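Local coordinates for protein (R)-specific secondary-alkylsulfatase (Pseudomonas sp., PDB 4AXH) that hydrolyses (R)-configured secondary alkyl sulfates with strict inversion to (S)-alcohols and sulfate, using two zinc ions in a metallo-beta-lactamase-type domain, at residues 37-41 with 475-479; 82-86 with 129-133; 254-259 with 535-541. All blocks are in the same frame, centred on the assembly; numbering follows the deposited sequence.

Contact 1 of 3, residues 37-41 with 475-479; sequences ASAIT and GDYRW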
# COMPACT_ATOMS: atom_id res chain seq x y z
N ALA A 37 -9.62 -0.30 37.43
CA ALA A 37 -8.77 0.83 37.05
C ALA A 37 -7.68 1.04 38.10
O ALA A 37 -7.95 1.09 39.31
CB ALA A 37 -9.61 2.09 36.90
N SER A 38 -6.42 1.14 37.63
CA SER A 38 -5.32 1.41 38.53
C SER A 38 -5.39 2.90 38.94
O SER A 38 -6.19 3.66 38.39
CB SER A 38 -3.99 1.06 37.86
OG SER A 38 -3.54 2.05 36.95
N ALA A 39 -4.58 3.30 39.94
CA ALA A 39 -4.58 4.68 40.42
C ALA A 39 -4.26 5.65 39.27
O ALA A 39 -4.90 6.70 39.14
CB ALA A 39 -3.56 4.82 41.53
N ILE A 40 -3.29 5.25 38.43
CA ILE A 40 -2.74 6.00 37.31
C ILE A 40 -3.76 6.14 36.17
O ILE A 40 -3.97 7.26 35.69
CB ILE A 40 -1.40 5.38 36.85
CG1 ILE A 40 -0.44 5.17 38.05
CG2 ILE A 40 -0.74 6.24 35.78
CD1 ILE A 40 -0.59 3.71 38.85
N THR A 41 -4.39 5.02 35.75
CA THR A 41 -5.41 4.92 34.71
C THR A 41 -6.57 5.83 35.09
O THR A 41 -6.95 6.66 34.27
CB THR A 41 -5.82 3.45 34.49
OG1 THR A 41 -4.79 2.77 33.77
CG2 THR A 41 -7.14 3.28 33.75
N GLY A 475 3.16 2.57 35.78
CA GLY A 475 2.05 2.98 34.92
C GLY A 475 2.44 3.04 33.46
O GLY A 475 1.71 3.61 32.65
N ASP A 476 3.59 2.46 33.11
CA ASP A 476 4.15 2.38 31.75
C ASP A 476 3.73 1.05 31.15
O ASP A 476 4.57 0.18 30.86
CB ASP A 476 5.69 2.54 31.80
CG ASP A 476 6.43 2.61 30.47
OD1 ASP A 476 5.76 2.65 29.41
OD2 ASP A 476 7.68 2.63 30.49
N TYR A 477 2.40 0.89 30.96
CA TYR A 477 1.75 -0.31 30.39
C TYR A 477 2.18 -0.58 28.95
O TYR A 477 2.15 -1.72 28.51
CB TYR A 477 0.23 -0.21 30.49
CG TYR A 477 -0.27 0.06 31.88
CD1 TYR A 477 -0.13 -0.89 32.89
CD2 TYR A 477 -0.83 1.28 32.22
CE1 TYR A 477 -0.55 -0.63 34.19
CE2 TYR A 477 -1.27 1.55 33.51
CZ TYR A 477 -1.14 0.58 34.50
OH TYR A 477 -1.59 0.80 35.77
N ARG A 478 2.60 0.47 28.24
CA ARG A 478 3.07 0.40 26.88
C ARG A 478 4.37 -0.40 26.83
O ARG A 478 4.51 -1.29 25.98
CB ARG A 478 3.25 1.82 26.33
CG ARG A 478 2.90 1.91 24.86
CD ARG A 478 3.13 3.30 24.36
NE ARG A 478 3.77 3.28 23.05
CZ ARG A 478 4.07 4.38 22.38
NH1 ARG A 478 3.80 5.57 22.90
NH2 ARG A 478 4.65 4.30 21.19
N TRP A 479 5.30 -0.10 27.75
CA TRP A 479 6.57 -0.82 27.81
C TRP A 479 6.35 -2.22 28.38
O TRP A 479 6.90 -3.18 27.84
CB TRP A 479 7.64 -0.03 28.56
CG TRP A 479 8.96 -0.76 28.68
CD1 TRP A 479 9.54 -1.20 29.84
CD2 TRP A 479 9.82 -1.17 27.61
NE1 TRP A 479 10.71 -1.87 29.54
CE2 TRP A 479 10.92 -1.84 28.19
CE3 TRP A 479 9.78 -1.01 26.22
CZ2 TRP A 479 11.97 -2.35 27.43
CZ3 TRP A 479 10.81 -1.54 25.46
CH2 TRP A 479 11.89 -2.21 26.07

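Contact 2 of 3, residues 82-86 with 129-133; sequences VVWDM and GLDPA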
# COMPACT_ATOMS: atom_id res chain seq x y z
N VAL A 82 -29.92 -14.26 19.09
CA VAL A 82 -29.75 -12.80 19.09
C VAL A 82 -28.76 -12.38 18.01
O VAL A 82 -27.66 -12.94 17.93
CB VAL A 82 -29.40 -12.21 20.49
CG1 VAL A 82 -29.62 -10.70 20.52
CG2 VAL A 82 -30.23 -12.86 21.59
N VAL A 83 -29.18 -11.42 17.17
CA VAL A 83 -28.43 -10.83 16.05
C VAL A 83 -27.89 -9.46 16.46
O VAL A 83 -26.74 -9.14 16.14
CB VAL A 83 -29.33 -10.75 14.76
CG1 VAL A 83 -28.71 -9.87 13.67
CG2 VAL A 83 -29.60 -12.13 14.21
N TRP A 84 -28.75 -8.64 17.12
CA TRP A 84 -28.48 -7.29 17.53
C TRP A 84 -29.15 -7.03 18.86
O TRP A 84 -30.37 -7.20 18.97
CB TRP A 84 -29.04 -6.31 16.49
CG TRP A 84 -28.56 -4.89 16.66
CD1 TRP A 84 -29.28 -3.83 17.13
CD2 TRP A 84 -27.25 -4.39 16.36
NE1 TRP A 84 -28.49 -2.69 17.12
CE2 TRP A 84 -27.24 -3.01 16.66
CE3 TRP A 84 -26.07 -4.99 15.87
CZ2 TRP A 84 -26.13 -2.21 16.43
CZ3 TRP A 84 -24.96 -4.19 15.66
CH2 TRP A 84 -25.00 -2.82 15.93
N ASP A 85 -28.37 -6.60 19.86
CA ASP A 85 -28.84 -6.31 21.22
C ASP A 85 -28.35 -4.94 21.68
O ASP A 85 -27.15 -4.74 21.85
CB ASP A 85 -28.37 -7.43 22.19
CG ASP A 85 -29.15 -7.56 23.50
OD1 ASP A 85 -30.03 -6.68 23.77
OD2 ASP A 85 -28.89 -8.53 24.25
N MET A 86 -29.28 -4.01 21.84
CA MET A 86 -29.01 -2.64 22.31
C MET A 86 -29.12 -2.56 23.84
O MET A 86 -28.45 -1.74 24.45
CB MET A 86 -29.95 -1.64 21.64
CG MET A 86 -29.43 -1.12 20.33
SD MET A 86 -27.92 -0.10 20.46
CE MET A 86 -28.56 1.23 21.43
N GLY A 129 -28.88 2.72 14.53
CA GLY A 129 -28.70 1.90 15.73
C GLY A 129 -29.36 0.54 15.76
O GLY A 129 -29.44 -0.10 16.81
N LEU A 130 -29.86 0.08 14.62
CA LEU A 130 -30.47 -1.24 14.56
C LEU A 130 -29.51 -2.16 13.80
O LEU A 130 -29.89 -3.27 13.44
CB LEU A 130 -31.85 -1.15 13.88
CG LEU A 130 -33.06 -0.87 14.79
CD1 LEU A 130 -33.18 0.58 15.12
CD2 LEU A 130 -34.33 -1.26 14.12
N ASP A 131 -28.24 -1.69 13.60
CA ASP A 131 -27.18 -2.33 12.79
C ASP A 131 -25.91 -1.45 12.85
O ASP A 131 -26.03 -0.24 13.07
CB ASP A 131 -27.68 -2.31 11.30
CG ASP A 131 -26.87 -3.07 10.26
OD1 ASP A 131 -27.16 -4.26 10.02
OD2 ASP A 131 -26.03 -2.44 9.60
N PRO A 132 -24.70 -1.98 12.50
CA PRO A 132 -23.54 -1.10 12.36
C PRO A 132 -23.77 0.14 11.47
O PRO A 132 -23.23 1.20 11.72
CB PRO A 132 -22.50 -2.04 11.73
CG PRO A 132 -22.83 -3.38 12.25
CD PRO A 132 -24.31 -3.40 12.22
N ALA A 133 -24.61 0.01 10.42
CA ALA A 133 -24.89 1.11 9.51
C ALA A 133 -26.33 1.68 9.64
O ALA A 133 -27.10 1.23 10.49
CB ALA A 133 -24.59 0.70 8.08

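Contact 3 of 3, residues 254-259 with 535-541; sequences ATNATN and YDSRGKS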
# COMPACT_ATOMS: atom_id res chain seq x y z
N ALA A 254 -22.93 -7.24 13.80
CA ALA A 254 -24.10 -8.10 13.88
C ALA A 254 -23.63 -9.55 14.02
O ALA A 254 -22.65 -9.97 13.40
CB ALA A 254 -24.97 -7.92 12.65
N THR A 255 -24.33 -10.28 14.88
CA THR A 255 -24.03 -11.67 15.20
C THR A 255 -25.08 -12.66 14.66
O THR A 255 -26.26 -12.32 14.58
CB THR A 255 -23.73 -11.79 16.71
OG1 THR A 255 -23.34 -13.12 16.99
CG2 THR A 255 -24.91 -11.41 17.61
N ASN A 256 -24.64 -13.88 14.30
CA ASN A 256 -25.48 -15.00 13.85
C ASN A 256 -26.49 -14.61 12.75
O ASN A 256 -27.64 -15.08 12.74
CB ASN A 256 -26.20 -15.62 15.08
CG ASN A 256 -25.28 -16.03 16.21
OD1 ASN A 256 -24.48 -16.94 16.06
ND2 ASN A 256 -25.39 -15.35 17.36
N ALA A 257 -26.06 -13.78 11.79
CA ALA A 257 -26.99 -13.31 10.78
C ALA A 257 -26.68 -13.66 9.32
O ALA A 257 -25.66 -14.31 9.03
CB ALA A 257 -27.22 -11.84 10.95
N THR A 258 -27.57 -13.26 8.41
CA THR A 258 -27.41 -13.59 7.00
C THR A 258 -27.00 -12.37 6.15
O THR A 258 -27.69 -11.34 6.20
CB THR A 258 -28.68 -14.28 6.50
OG1 THR A 258 -29.75 -13.35 6.59
CG2 THR A 258 -29.06 -15.49 7.35
N ASN A 259 -25.90 -12.50 5.37
CA ASN A 259 -25.42 -11.46 4.46
C ASN A 259 -25.80 -11.82 3.01
O ASN A 259 -25.58 -12.95 2.54
CB ASN A 259 -23.91 -11.24 4.59
CG ASN A 259 -23.43 -11.04 6.01
OD1 ASN A 259 -22.58 -11.79 6.52
ND2 ASN A 259 -24.01 -10.06 6.70
N TYR A 535 -16.87 -20.20 16.98
CA TYR A 535 -17.99 -19.42 16.36
C TYR A 535 -17.72 -18.90 14.90
O TYR A 535 -16.57 -18.87 14.47
CB TYR A 535 -18.44 -18.28 17.31
CG TYR A 535 -19.26 -17.15 16.73
CD1 TYR A 535 -20.64 -17.26 16.60
CD2 TYR A 535 -18.67 -15.94 16.37
CE1 TYR A 535 -21.41 -16.22 16.08
CE2 TYR A 535 -19.42 -14.90 15.85
CZ TYR A 535 -20.79 -15.04 15.71
OH TYR A 535 -21.52 -13.99 15.21
N ASP A 536 -18.82 -18.50 14.17
CA ASP A 536 -18.88 -17.89 12.81
C ASP A 536 -20.30 -17.34 12.43
O ASP A 536 -21.27 -18.10 12.48
CB ASP A 536 -18.19 -18.76 11.72
CG ASP A 536 -18.98 -19.14 10.47
OD1 ASP A 536 -20.00 -19.84 10.62
OD2 ASP A 536 -18.48 -18.87 9.35
N SER A 537 -20.40 -16.03 12.08
CA SER A 537 -21.64 -15.32 11.66
C SER A 537 -21.81 -15.33 10.13
O SER A 537 -22.94 -15.28 9.62
CB SER A 537 -21.62 -13.87 12.14
OG SER A 537 -22.78 -13.14 11.74
N ARG A 538 -20.67 -15.37 9.39
CA ARG A 538 -20.61 -15.41 7.93
C ARG A 538 -20.95 -16.83 7.40
O ARG A 538 -20.89 -17.09 6.19
CB ARG A 538 -19.23 -14.92 7.42
CG ARG A 538 -19.27 -14.04 6.16
CD ARG A 538 -19.47 -12.56 6.46
NE ARG A 538 -18.20 -11.83 6.50
CZ ARG A 538 -18.09 -10.55 6.86
NH1 ARG A 538 -19.15 -9.86 7.24
NH2 ARG A 538 -16.90 -9.96 6.85
N GLY A 539 -21.33 -17.73 8.33
CA GLY A 539 -21.76 -19.10 8.08
C GLY A 539 -23.17 -19.16 7.54
O GLY A 539 -23.50 -20.05 6.75
N LYS A 540 -24.03 -18.21 7.97
CA LYS A 540 -25.40 -18.09 7.46
C LYS A 540 -25.40 -17.23 6.17
O LYS A 540 -26.36 -17.26 5.40
CB LYS A 540 -26.31 -17.50 8.54
CG LYS A 540 -26.92 -18.53 9.48
CD LYS A 540 -27.41 -17.88 10.76
CE LYS A 540 -28.16 -18.83 11.65
NZ LYS A 540 -27.34 -19.95 12.16
N SER A 541 -24.29 -16.49 5.94
CA SER A 541 -24.06 -15.62 4.79
C SER A 541 -23.69 -16.40 3.53
O SER A 541 -22.67 -17.10 3.50
CB SER A 541 -22.96 -14.62 5.11
OG SER A 541 -22.34 -14.12 3.94

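Contact 1 of 3, residues 37-41 with 475-479
S38 and Y477 meet through their hydroxyls where two helices begin: S38 is the N-cap of helix 39-48, and Y477 is the first residue of helix 477-490. S38 OG and Y477 OH lie 2.6 Å apart in a hydrogen bond whose donor may be either group, and OG comes to the edge of the phenol ring, near its plane. The serine's torsion explains the approach: with chi1 at 79°, OG sits between the backbone N and the carbonyl carbon, where it also accepts a weak but nearly straight capping bond from T41 N (172°). One oxygen therefore serves both the helix start and the tyrosine. Y477 has CG anti to its own carbonyl carbon (chi1 -54°), which sends the ring across to the N-terminal segment. T41 crosses the tyrosine at about a right angle, its OG1 3.7 Å from Y477 CE2, while that hydroxyl finds its hydrogen-bond partners in Q511 and Q507 of helix 495-511. The same helix packs on the Y477 side chain through Q507, L508 and Q511. G475, at positive phi, is the C-prime residue of the Schellman motif that ends helix 461-474, in the helical dimerisation region; beyond it, R478 makes a cation-pi contact with F445 of the second subunit. At its rim the contact is aliphatic, with I40 CG2 4.4 Å from G475 CA.

Contact 2 of 3, residues 82-86 with 129-133
The W84 indole lies with one face against the peptide backbone of 129-133, in the loop joining strands 124-128 and 135-138 of the metallo-beta-lactamase domain. L130 C and D131 N stand 3.5 Å and 3.4 Å above its plane, both offset toward the rim, so the face is covered by a peptide unit. G129 O is at the ring's edge and accepts a hydrogen bond from W84 NE1 (2.8 Å). This bond is bent, 145° at the hydrogen, and the donor stands above the carbonyl plane. At the six-membered end of the indole, W84 CZ3 packs on P132 CD at 3.6 Å, the indole and the proline running past one another in opposing senses. W84 reaches the loop with CG anti to the backbone N (chi1 -167°), from a classic bulge, where V83 and W84 together stand opposite I75 of the neighbouring strand. The loop it covers borders the metal site: the side chains of D131 and P132 come within about 5 Å of those of the zinc ligands D183 and H355, respectively, and P132 O accepts a weak hydrogen bond from H355 ND1. D131 is gripped by T155 and T151, and forms an Asx turn in which A133 N donates to D131 OD2 at 2.9 Å, on the anti side of the carboxylate.

Contact 3 of 3, residues 254-259 with 535-541
T255 and Y535 share a hydroxyl-hydroxyl hydrogen bond, T255 OG1 to Y535 OH at 2.7 Å, with either group a possible donor. A second, from A257 N to S537 OG, is weak at 3.3 Å though almost straight (171°). S537 reaches it with OG anti to the backbone N (chi1 179°), which carries the hydroxyl toward the facing backbone. Edge contacts come next. N256 OD1 meets the rim of the Y535 ring near its plane, 3.2 Å from CE1, with the amide turned 81° from the ring. N259 OD1 similarly lies near the guanidinium plane of R538 and 3.2 Å from R538 CD, while N259 ND2 donates to T151 O. The R538 side chain is about 4 Å from that of R323, a sulfate-binding residue. Aliphatic packing pairs K540 CB with T258 CG2 at 3.6 Å; K540 CD makes a van der Waals contact with the carbonyl N256 O (3.4 Å), and K540 NZ a salt bridge with E79. The contact joins the connection between helices 515-529 and 549-559 to the metallo-beta-lactamase domain; helix 153-164 touches A257 through E154 and T258 through A153, E154 OE1 accepts from T258 N, and I182 of helix 182-185 touches N259 and R538.

Overall arrangement
Contacts 2 and 3 are neighbours, their centres 13 Å apart, and join through the backbone: V83 O lies 2.9 Å from T255 N, a probable hydrogen bond, with V83 CG1 packed on A257 CB. Both touch the start of helix 153-164 and helix 182-185, which carries the zinc ligands D183 and H184. Contact 1 stands apart, its centre 33 Å from that of contact 2 and 37 Å from that of contact 3. Along the chain, contact 2 is nested within the span closed by contact 1 and precedes contact 3, whose segments alternate with those of contact 1. Contact 1 joins the N-terminal segment to the dimerisation helices; contacts 2 and 3 join residues 82-86 and 535-541 to the metallo-beta-lactamase domain.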